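Local coordinates for putative polysaccharide biosynthesis protein with aminopeptidase-like domain (Clostridium acetobutylicum, PDB 3K9T) that binds one zinc ion per subunit and probably serves in the biosynthesis of modified polysaccharides, with no peptidase activity expected despite its aminopeptidase-like fold, at residues Q10-T15 / G338-Y343; N197-A202 / T252-A257; D273-K278 / S404-A409. All coordinates share one frame; numbering follows the deposited sequence.

Contact 1 (Q10-T15 / G338-Y343)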
loop_
_atom_site.group_PDB
_atom_site.type_symbol
_atom_site.label_atom_id
_atom_site.label_comp_id
_atom_site.label_asym_id
_atom_site.label_seq_id
_atom_site.Cartn_x
_atom_site.Cartn_y
_atom_site.Cartn_z
ATOM N N GLN A 10 12.330 -13.355 32.705
ATOM C CA GLN A 10 13.756 -13.632 32.953
ATOM C C GLN A 10 14.040 -15.054 33.412
ATOM O O GLN A 10 15.156 -15.530 33.249
ATOM C CB GLN A 10 14.333 -12.657 33.961
ATOM C CG GLN A 10 14.539 -11.233 33.397
ATOM C CD GLN A 10 14.457 -10.133 34.482
ATOM O OE1 GLN A 10 14.464 -10.415 35.692
ATOM N NE2 GLN A 10 14.346 -8.883 34.041
ATOM N N ASN A 11 13.052 -15.746 33.976
ATOM C CA ASN A 11 13.272 -17.122 34.427
ATOM C C ASN A 11 12.670 -18.172 33.493
ATOM O O ASN A 11 12.437 -19.339 33.869
ATOM C CB ASN A 11 12.710 -17.318 35.835
ATOM C CG ASN A 11 13.295 -18.524 36.502
ATOM O OD1 ASN A 11 14.489 -18.803 36.352
ATOM N ND2 ASN A 11 12.467 -19.274 37.213
ATOM N N SER A 12 12.464 -17.759 32.257
ATOM C CA SER A 12 11.712 -18.558 31.308
ATOM C C SER A 12 12.405 -19.867 30.938
ATOM O O SER A 12 11.732 -20.857 30.637
ATOM C CB SER A 12 11.376 -17.731 30.071
ATOM O OG SER A 12 12.534 -17.517 29.324
ATOM N N SER A 13 13.731 -19.876 30.983
ATOM C CA SER A 13 14.451 -21.091 30.748
ATOM C C SER A 13 14.033 -22.168 31.724
ATOM O O SER A 13 13.681 -23.274 31.325
ATOM C CB SER A 13 15.940 -20.873 30.898
ATOM O OG SER A 13 16.547 -22.116 31.190
ATOM N N GLU A 14 14.095 -21.858 33.008
ATOM C CA GLU A 14 13.649 -22.795 34.019
ATOM C C GLU A 14 12.161 -23.180 33.816
ATOM O O GLU A 14 11.798 -24.350 33.904
ATOM C CB GLU A 14 13.871 -22.164 35.388
ATOM C CG GLU A 14 13.461 -23.009 36.594
ATOM C CD GLU A 14 13.669 -22.255 37.899
ATOM O OE1 GLU A 14 14.835 -22.001 38.295
ATOM O OE2 GLU A 14 12.647 -21.903 38.516
ATOM N N THR A 15 11.301 -22.203 33.533
ATOM C CA THR A 15 9.880 -22.503 33.307
ATOM C C THR A 15 9.661 -23.392 32.071
ATOM O O THR A 15 8.769 -24.224 32.079
ATOM C CB THR A 15 9.057 -21.216 33.183
ATOM O OG1 THR A 15 9.353 -20.397 34.325
ATOM C CG2 THR A 15 7.538 -21.510 33.086
ATOM N N GLY A 338 12.337 -23.835 23.020
ATOM C CA GLY A 338 11.163 -23.504 22.230
ATOM C C GLY A 338 9.987 -23.197 23.126
ATOM O O GLY A 338 9.303 -22.181 22.978
ATOM N N LEU A 339 9.752 -24.095 24.063
ATOM C CA LEU A 339 8.711 -23.891 25.062
ATOM C C LEU A 339 8.994 -22.630 25.887
ATOM O O LEU A 339 8.105 -21.765 26.060
ATOM C CB LEU A 339 8.622 -25.100 25.940
ATOM C CG LEU A 339 8.047 -26.315 25.235
ATOM C CD1 LEU A 339 8.493 -27.550 26.008
ATOM C CD2 LEU A 339 6.511 -26.216 25.094
ATOM N N ALA A 340 10.236 -22.488 26.338
ATOM C CA ALA A 340 10.660 -21.277 27.050
ATOM C C ALA A 340 10.376 -20.027 26.226
ATOM O O ALA A 340 9.847 -19.036 26.741
ATOM C CB ALA A 340 12.157 -21.350 27.386
ATOM N N ASP A 341 10.720 -20.074 24.941
ATOM C CA ASP A 341 10.565 -18.901 24.090
ATOM C C ASP A 341 9.109 -18.582 23.802
ATOM O O ASP A 341 8.716 -17.417 23.769
ATOM C CB ASP A 341 11.315 -19.055 22.776
ATOM C CG ASP A 341 11.226 -17.803 21.911
ATOM O OD1 ASP A 341 11.945 -16.821 22.191
ATOM O OD2 ASP A 341 10.427 -17.803 20.953
ATOM N N SER A 342 8.311 -19.599 23.535
ATOM C CA SER A 342 6.877 -19.368 23.348
ATOM C C SER A 342 6.235 -18.748 24.613
ATOM O O SER A 342 5.421 -17.860 24.533
ATOM C CB SER A 342 6.187 -20.669 22.984
ATOM O OG SER A 342 6.704 -21.191 21.770
ATOM N N TYR A 343 6.632 -19.209 25.786
ATOM C CA TYR A 343 6.078 -18.693 27.033
ATOM C C TYR A 343 6.478 -17.235 27.262
ATOM O O TYR A 343 5.651 -16.406 27.599
ATOM C CB TYR A 343 6.557 -19.596 28.144
ATOM C CG TYR A 343 6.492 -19.086 29.557
ATOM C CD1 TYR A 343 5.332 -19.203 30.308
ATOM C CD2 TYR A 343 7.630 -18.585 30.180
ATOM C CE1 TYR A 343 5.289 -18.792 31.617
ATOM C CE2 TYR A 343 7.590 -18.157 31.506
ATOM C CZ TYR A 343 6.420 -18.276 32.214
ATOM O OH TYR A 343 6.371 -17.882 33.522
HETATM O O HOH W 1 8.816 -17.853 34.561
#

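Contact 2 (N197-A202 / T252-A257)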
loop_
_atom_site.group_PDB
_atom_site.type_symbol
_atom_site.label_atom_id
_atom_site.label_comp_id
_atom_site.label_asym_id
_atom_site.label_seq_id
_atom_site.Cartn_x
_atom_site.Cartn_y
_atom_site.Cartn_z
ATOM N N ASN A 197 -1.486 -31.775 20.744
ATOM C CA ASN A 197 -1.454 -30.447 21.395
ATOM C C ASN A 197 -1.253 -30.423 22.908
ATOM O O ASN A 197 -1.972 -29.688 23.619
ATOM C CB ASN A 197 -2.718 -29.615 21.081
ATOM C CG ASN A 197 -2.636 -28.188 21.635
ATOM O OD1 ASN A 197 -1.572 -27.559 21.626
ATOM N ND2 ASN A 197 -3.762 -27.680 22.144
ATOM N N LEU A 198 -0.264 -31.171 23.408
ATOM C CA LEU A 198 0.115 -31.028 24.818
ATOM C C LEU A 198 0.889 -29.723 25.004
ATOM O O LEU A 198 0.949 -29.199 26.094
ATOM C CB LEU A 198 0.953 -32.218 25.361
ATOM C CG LEU A 198 0.123 -33.477 25.516
ATOM C CD1 LEU A 198 0.951 -34.611 26.040
ATOM C CD2 LEU A 198 -1.108 -33.193 26.418
ATOM N N SER A 199 1.499 -29.187 23.961
ATOM C CA SER A 199 2.295 -27.957 24.132
ATOM C C SER A 199 1.395 -26.758 24.516
ATOM O O SER A 199 1.710 -25.990 25.425
ATOM C CB SER A 199 3.104 -27.676 22.871
ATOM O OG SER A 199 2.271 -27.467 21.734
ATOM N N GLY A 200 0.248 -26.636 23.855
ATOM C CA GLY A 200 -0.675 -25.523 24.141
ATOM C C GLY A 200 -1.278 -25.644 25.523
ATOM O O GLY A 200 -1.446 -24.645 26.252
ATOM N N VAL A 201 -1.605 -26.893 25.874
ATOM C CA VAL A 201 -2.193 -27.206 27.156
ATOM C C VAL A 201 -1.197 -26.834 28.242
ATOM O O VAL A 201 -1.556 -26.103 29.149
ATOM C CB VAL A 201 -2.610 -28.702 27.292
ATOM C CG1 VAL A 201 -3.037 -29.001 28.744
ATOM C CG2 VAL A 201 -3.715 -29.003 26.351
ATOM N N ALA A 202 0.059 -27.299 28.133
ATOM C CA ALA A 202 1.046 -26.993 29.188
ATOM C C ALA A 202 1.402 -25.517 29.200
ATOM O O ALA A 202 1.562 -24.956 30.286
ATOM C CB ALA A 202 2.284 -27.857 29.105
ATOM N N THR A 252 -1.506 -23.430 20.282
ATOM C CA THR A 252 -1.258 -24.789 19.879
ATOM C C THR A 252 0.108 -24.827 19.223
ATOM O O THR A 252 0.627 -23.781 18.835
ATOM C CB THR A 252 -2.336 -25.283 18.913
ATOM O OG1 THR A 252 -1.995 -26.592 18.503
ATOM C CG2 THR A 252 -2.470 -24.387 17.685
ATOM N N CYS A 253 0.694 -26.017 19.141
ATOM C CA CYS A 253 1.967 -26.217 18.440
ATOM C C CYS A 253 3.048 -25.236 18.850
ATOM O O CYS A 253 3.722 -24.670 17.991
ATOM C CB CYS A 253 1.742 -26.114 16.924
ATOM S SG CYS A 253 0.619 -27.389 16.279
ATOM N N VAL A 254 3.209 -25.055 20.158
ATOM C CA VAL A 254 4.072 -24.021 20.675
ATOM C C VAL A 254 5.387 -24.563 21.245
ATOM O O VAL A 254 6.122 -23.807 21.907
ATOM C CB VAL A 254 3.351 -23.177 21.773
ATOM C CG1 VAL A 254 2.286 -22.283 21.154
ATOM C CG2 VAL A 254 2.792 -24.080 22.863
ATOM N N GLY A 255 5.722 -25.821 20.940
ATOM C CA GLY A 255 6.815 -26.503 21.634
ATOM C C GLY A 255 8.048 -26.983 20.884
ATOM O O GLY A 255 9.038 -27.389 21.524
ATOM N N ASP A 256 8.015 -26.970 19.554
ATOM C CA ASP A 256 9.145 -27.440 18.764
ATOM C C ASP A 256 10.274 -26.441 18.583
ATOM O O ASP A 256 10.161 -25.285 19.018
ATOM C CB ASP A 256 8.667 -27.912 17.403
ATOM C CG ASP A 256 8.160 -26.792 16.528
ATOM O OD1 ASP A 256 6.988 -26.338 16.722
ATOM O OD2 ASP A 256 8.919 -26.423 15.611
ATOM N N ALA A 257 11.361 -26.896 17.920
ATOM C CA ALA A 257 12.564 -26.073 17.742
ATOM C C ALA A 257 12.448 -24.994 16.670
ATOM O O ALA A 257 13.354 -24.174 16.517
ATOM C CB ALA A 257 13.804 -26.961 17.478
#

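Contact 3 (D273-K278 / S404-A409)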
loop_
_atom_site.group_PDB
_atom_site.type_symbol
_atom_site.label_atom_id
_atom_site.label_comp_id
_atom_site.label_asym_id
_atom_site.label_seq_id
_atom_site.Cartn_x
_atom_site.Cartn_y
_atom_site.Cartn_z
ATOM N N ASP A 273 -3.530 -8.256 16.791
ATOM C CA ASP A 273 -2.629 -8.470 15.621
ATOM C C ASP A 273 -1.467 -7.514 15.672
ATOM O O ASP A 273 -0.302 -7.910 15.467
ATOM C CB ASP A 273 -3.352 -8.211 14.294
ATOM C CG ASP A 273 -4.509 -9.168 14.045
ATOM O OD1 ASP A 273 -4.337 -10.394 14.255
ATOM O OD2 ASP A 273 -5.592 -8.681 13.640
ATOM N N LYS A 274 -1.794 -6.244 15.929
ATOM C CA LYS A 274 -0.806 -5.176 15.969
ATOM C C LYS A 274 0.134 -5.431 17.126
ATOM O O LYS A 274 1.347 -5.237 16.998
ATOM C CB LYS A 274 -1.491 -3.802 16.060
ATOM C CG LYS A 274 -2.328 -3.461 14.827
ATOM C CD LYS A 274 -1.822 -2.351 13.963
ATOM C CE LYS A 274 -2.423 -0.990 14.419
ATOM N NZ LYS A 274 -2.491 0.042 13.284
ATOM N N ILE A 275 -0.406 -5.895 18.253
ATOM C CA ILE A 275 0.444 -6.137 19.436
ATOM C C ILE A 275 1.374 -7.327 19.160
ATOM O O ILE A 275 2.594 -7.228 19.309
ATOM C CB ILE A 275 -0.371 -6.415 20.713
ATOM C CG1 ILE A 275 -0.976 -5.127 21.253
ATOM C CG2 ILE A 275 0.492 -7.088 21.791
ATOM C CD1 ILE A 275 -1.914 -5.391 22.419
ATOM N N VAL A 276 0.805 -8.455 18.761
ATOM C CA VAL A 276 1.665 -9.619 18.517
ATOM C C VAL A 276 2.737 -9.341 17.434
ATOM O O VAL A 276 3.876 -9.739 17.599
ATOM C CB VAL A 276 0.864 -10.918 18.188
ATOM C CG1 VAL A 276 1.832 -12.030 17.715
ATOM C CG2 VAL A 276 0.035 -11.348 19.435
ATOM N N GLU A 277 2.393 -8.639 16.354
ATOM C CA GLU A 277 3.398 -8.432 15.287
ATOM C C GLU A 277 4.497 -7.475 15.757
ATOM O O GLU A 277 5.637 -7.645 15.388
ATOM C CB GLU A 277 2.754 -7.980 13.984
ATOM C CG GLU A 277 1.784 -9.031 13.393
ATOM C CD GLU A 277 0.845 -8.429 12.369
ATOM O OE1 GLU A 277 1.318 -7.599 11.567
ATOM O OE2 GLU A 277 -0.358 -8.776 12.364
ATOM N N LYS A 278 4.153 -6.530 16.636
ATOM C CA LYS A 278 5.119 -5.598 17.195
ATOM C C LYS A 278 6.073 -6.280 18.167
ATOM O O LYS A 278 7.260 -5.928 18.217
ATOM C CB LYS A 278 4.406 -4.416 17.883
ATOM C CG LYS A 278 5.312 -3.209 18.223
ATOM C CD LYS A 278 6.047 -2.669 16.984
ATOM C CE LYS A 278 6.684 -1.328 17.284
ATOM N NZ LYS A 278 7.797 -0.988 16.372
ATOM N N SER A 404 -2.129 5.691 20.987
ATOM C CA SER A 404 -1.743 4.726 22.018
ATOM C C SER A 404 -0.232 4.591 21.965
ATOM O O SER A 404 0.400 5.000 21.003
ATOM C CB SER A 404 -2.385 3.347 21.735
ATOM O OG SER A 404 -1.870 2.720 20.532
ATOM N N LEU A 405 0.352 4.006 22.992
ATOM C CA LEU A 405 1.785 3.754 22.988
ATOM C C LEU A 405 2.195 2.804 21.837
ATOM O O LEU A 405 3.299 2.920 21.290
ATOM C CB LEU A 405 2.234 3.168 24.338
ATOM C CG LEU A 405 2.096 4.018 25.589
ATOM C CD1 LEU A 405 2.818 3.330 26.724
ATOM C CD2 LEU A 405 2.684 5.403 25.363
ATOM N N LEU A 406 1.299 1.880 21.484
ATOM C CA LEU A 406 1.525 0.933 20.395
ATOM C C LEU A 406 1.566 1.717 19.083
ATOM O O LEU A 406 2.392 1.446 18.190
ATOM C CB LEU A 406 0.430 -0.147 20.371
ATOM C CG LEU A 406 0.617 -1.360 19.450
ATOM C CD1 LEU A 406 1.874 -2.095 19.781
ATOM C CD2 LEU A 406 -0.634 -2.300 19.443
ATOM N N ASP A 407 0.707 2.722 18.994
ATOM C CA ASP A 407 0.698 3.603 17.819
ATOM C C ASP A 407 2.025 4.320 17.657
ATOM O O ASP A 407 2.565 4.436 16.550
ATOM C CB ASP A 407 -0.428 4.637 17.918
ATOM C CG ASP A 407 -1.823 4.030 17.722
ATOM O OD1 ASP A 407 -1.974 2.941 17.101
ATOM O OD2 ASP A 407 -2.785 4.677 18.183
ATOM N N ILE A 408 2.559 4.781 18.777
ATOM C CA ILE A 408 3.788 5.553 18.784
ATOM C C ILE A 408 4.943 4.585 18.478
ATOM O O ILE A 408 5.833 4.892 17.667
ATOM C CB ILE A 408 3.920 6.348 20.130
ATOM C CG1 ILE A 408 2.743 7.329 20.296
ATOM C CG2 ILE A 408 5.223 7.129 20.220
ATOM C CD1 ILE A 408 2.536 7.810 21.740
ATOM N N ALA A 409 4.898 3.395 19.069
ATOM C CA ALA A 409 5.942 2.410 18.825
ATOM C C ALA A 409 5.969 2.082 17.340
ATOM O O ALA A 409 7.038 2.025 16.737
ATOM C CB ALA A 409 5.725 1.171 19.642
HETATM O O HOH W 2 -0.781 1.766 14.129
#

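Contact 1 (Q10-T15 / G338-Y343)
Thr-15 lays its methyl over the ring of Tyr-343, a CH-pi contact between two helices of the aminopeptidase-like domain: helix 12-26, near the N terminus, and helix 336-355, which follows the strands of the large mixed sheet. The two side chains cross at about a right angle. Thr-15 CG2 stands 3.7 Å from the ring centroid and 19° off the ring normal; it is displaced toward the rim, so its closest ring atom is Tyr-343 CZ, at 3.5 Å. Threonine suits this place because its branches divide the work: CG2, turned opposite the backbone N, meets the aromatic face, while OG1 shares a water with Tyr-343 OH. That water lies 2.6 Å from Thr-15 OG1 and 2.7 Å from Tyr-343 OH, giving the phenol a polar partner at the end of an otherwise apolar contact. The tyrosine reaches across because its CG also lies anti to the backbone N (chi1 162°). Ser-12 comes to the same ring from a different direction, its CB in the ring plane at the edge, 3.8 Å from Tyr-343 CD2. Phe-206 and Leu-203 of helix 194-211 extend the packing around Thr-15 and Tyr-343, respectively. One turn before the tyrosine, small Ala-340 lets the backbones approach until its CA is 5.2 Å from Ser-12 CA, and Ala-340 CB rests 3.3 Å from the carbonyl oxygen Ser-12 O.

Contact 2 (N197-A202 / T252-A257)
A cis peptide bond precedes Asn-197, whose side-chain oxygen OD1 turns to the backbone of Thr-252 and lies 3.3 Å from Thr-252 CA. Asn-197 OD1 also accepts from Gly-200 N at 3.0 Å, an Asx motif in which the donor sits above the carbonyl plane, 44° out of it. The amide is held at its other end too, where ND2 bonds to Thr-186 OG1 and Tyr-187 O; asparagine fits because one flat group can accept and donate at once. Thr-252 OG1, 3.3 Å from Asn-197 OD1, has at most a weak bond there; its main polar partner is Tyr-187 OH. The contact lies beside the metal site of this zinc-peptidase-like fold: the zinc ligand Asp-196 precedes Asn-197 in the first turn of helix 194-211, and the Asn-197 side chain is about 6 Å from the zinc ion. Gly-200, with no side chain, brings its CA within 4.4 Å of Thr-252 CA. Farther along the loop, Val-254 N donates to Ser-199 OG at 3.0 Å with an N-H...O angle of 155°; this short hydroxyl, tucked between its own backbone N and carbonyl carbon (chi1 62°), also bonds to Asn-195 O. Val-254 CG2 packs beside the helix backbone, 3.4 Å from Ser-199 O.

Contact 3 (D273-K278 / S404-A409)
Helices 273-278 and 405-409 run with their N-to-C directions 47° apart, and their axes come no nearer than 10.9 Å, a spacing that large side chains must bridge. Ile-275 and Leu-406 have the closest CA atoms, and Leu-406 spans the gap. With CG anti to its backbone N (chi1 -170°), the leucine projects its forked end at the other helix: Leu-406 CD2 lies 3.4 Å from Ile-275 CG1, the two side chains crossing at about a right angle, while CD1 lies against Lys-278 CB. Leucine suits the place because each methyl finds a separate apolar surface. The contact joins the aminopeptidase-like domain to the permuted winged helix-turn-helix domain, whose helix 405-412 starts with a capping box. There Ser-404 OG accepts from Asp-407 N at 3.0 Å, and Ser-404 N donates to Asp-407 OD2. A water accepts from Lys-274 NZ at 2.6 Å and reaches Asp-407 OD1 by a weak bond, linking opposite charges that do not touch. Lys-278 slides past Leu-406 in the opposite direction, its aliphatic part serving as a hydrophobic flank. Lys-278 CE passes 3.6 Å from Ala-409 CB, alanine being small enough for the chain to pass. Lys-278 NZ is hydrogen-bonded to His-282 NE2 and Met-414 O, and also donates to Ala-409 O at 3.1 Å, meeting that oxygen from above the carbonyl plane.

Overall arrangement
From the N terminus, residues 10-15, at the start of helix 12-26, pair with helix 336-355, and contact 1 thereby closes a loop of more than 300 residues that includes the insert region. Contact 2 opens and closes within that span, joining helix 194-211, beside the zinc site, to the loop after strand 245-250. The two touch directly: Ser-342 OG lies 2.7 Å from Val-254 O, a probable hydrogen bond. Contact 3 opens only after contact 2 has closed and ends beyond residues 338-343, so it crosses contact 1. It touches neither, its centre lying about 23 Å from that of contact 1, and it ties the aminopeptidase-like domain to the C-terminal winged helix-turn-helix.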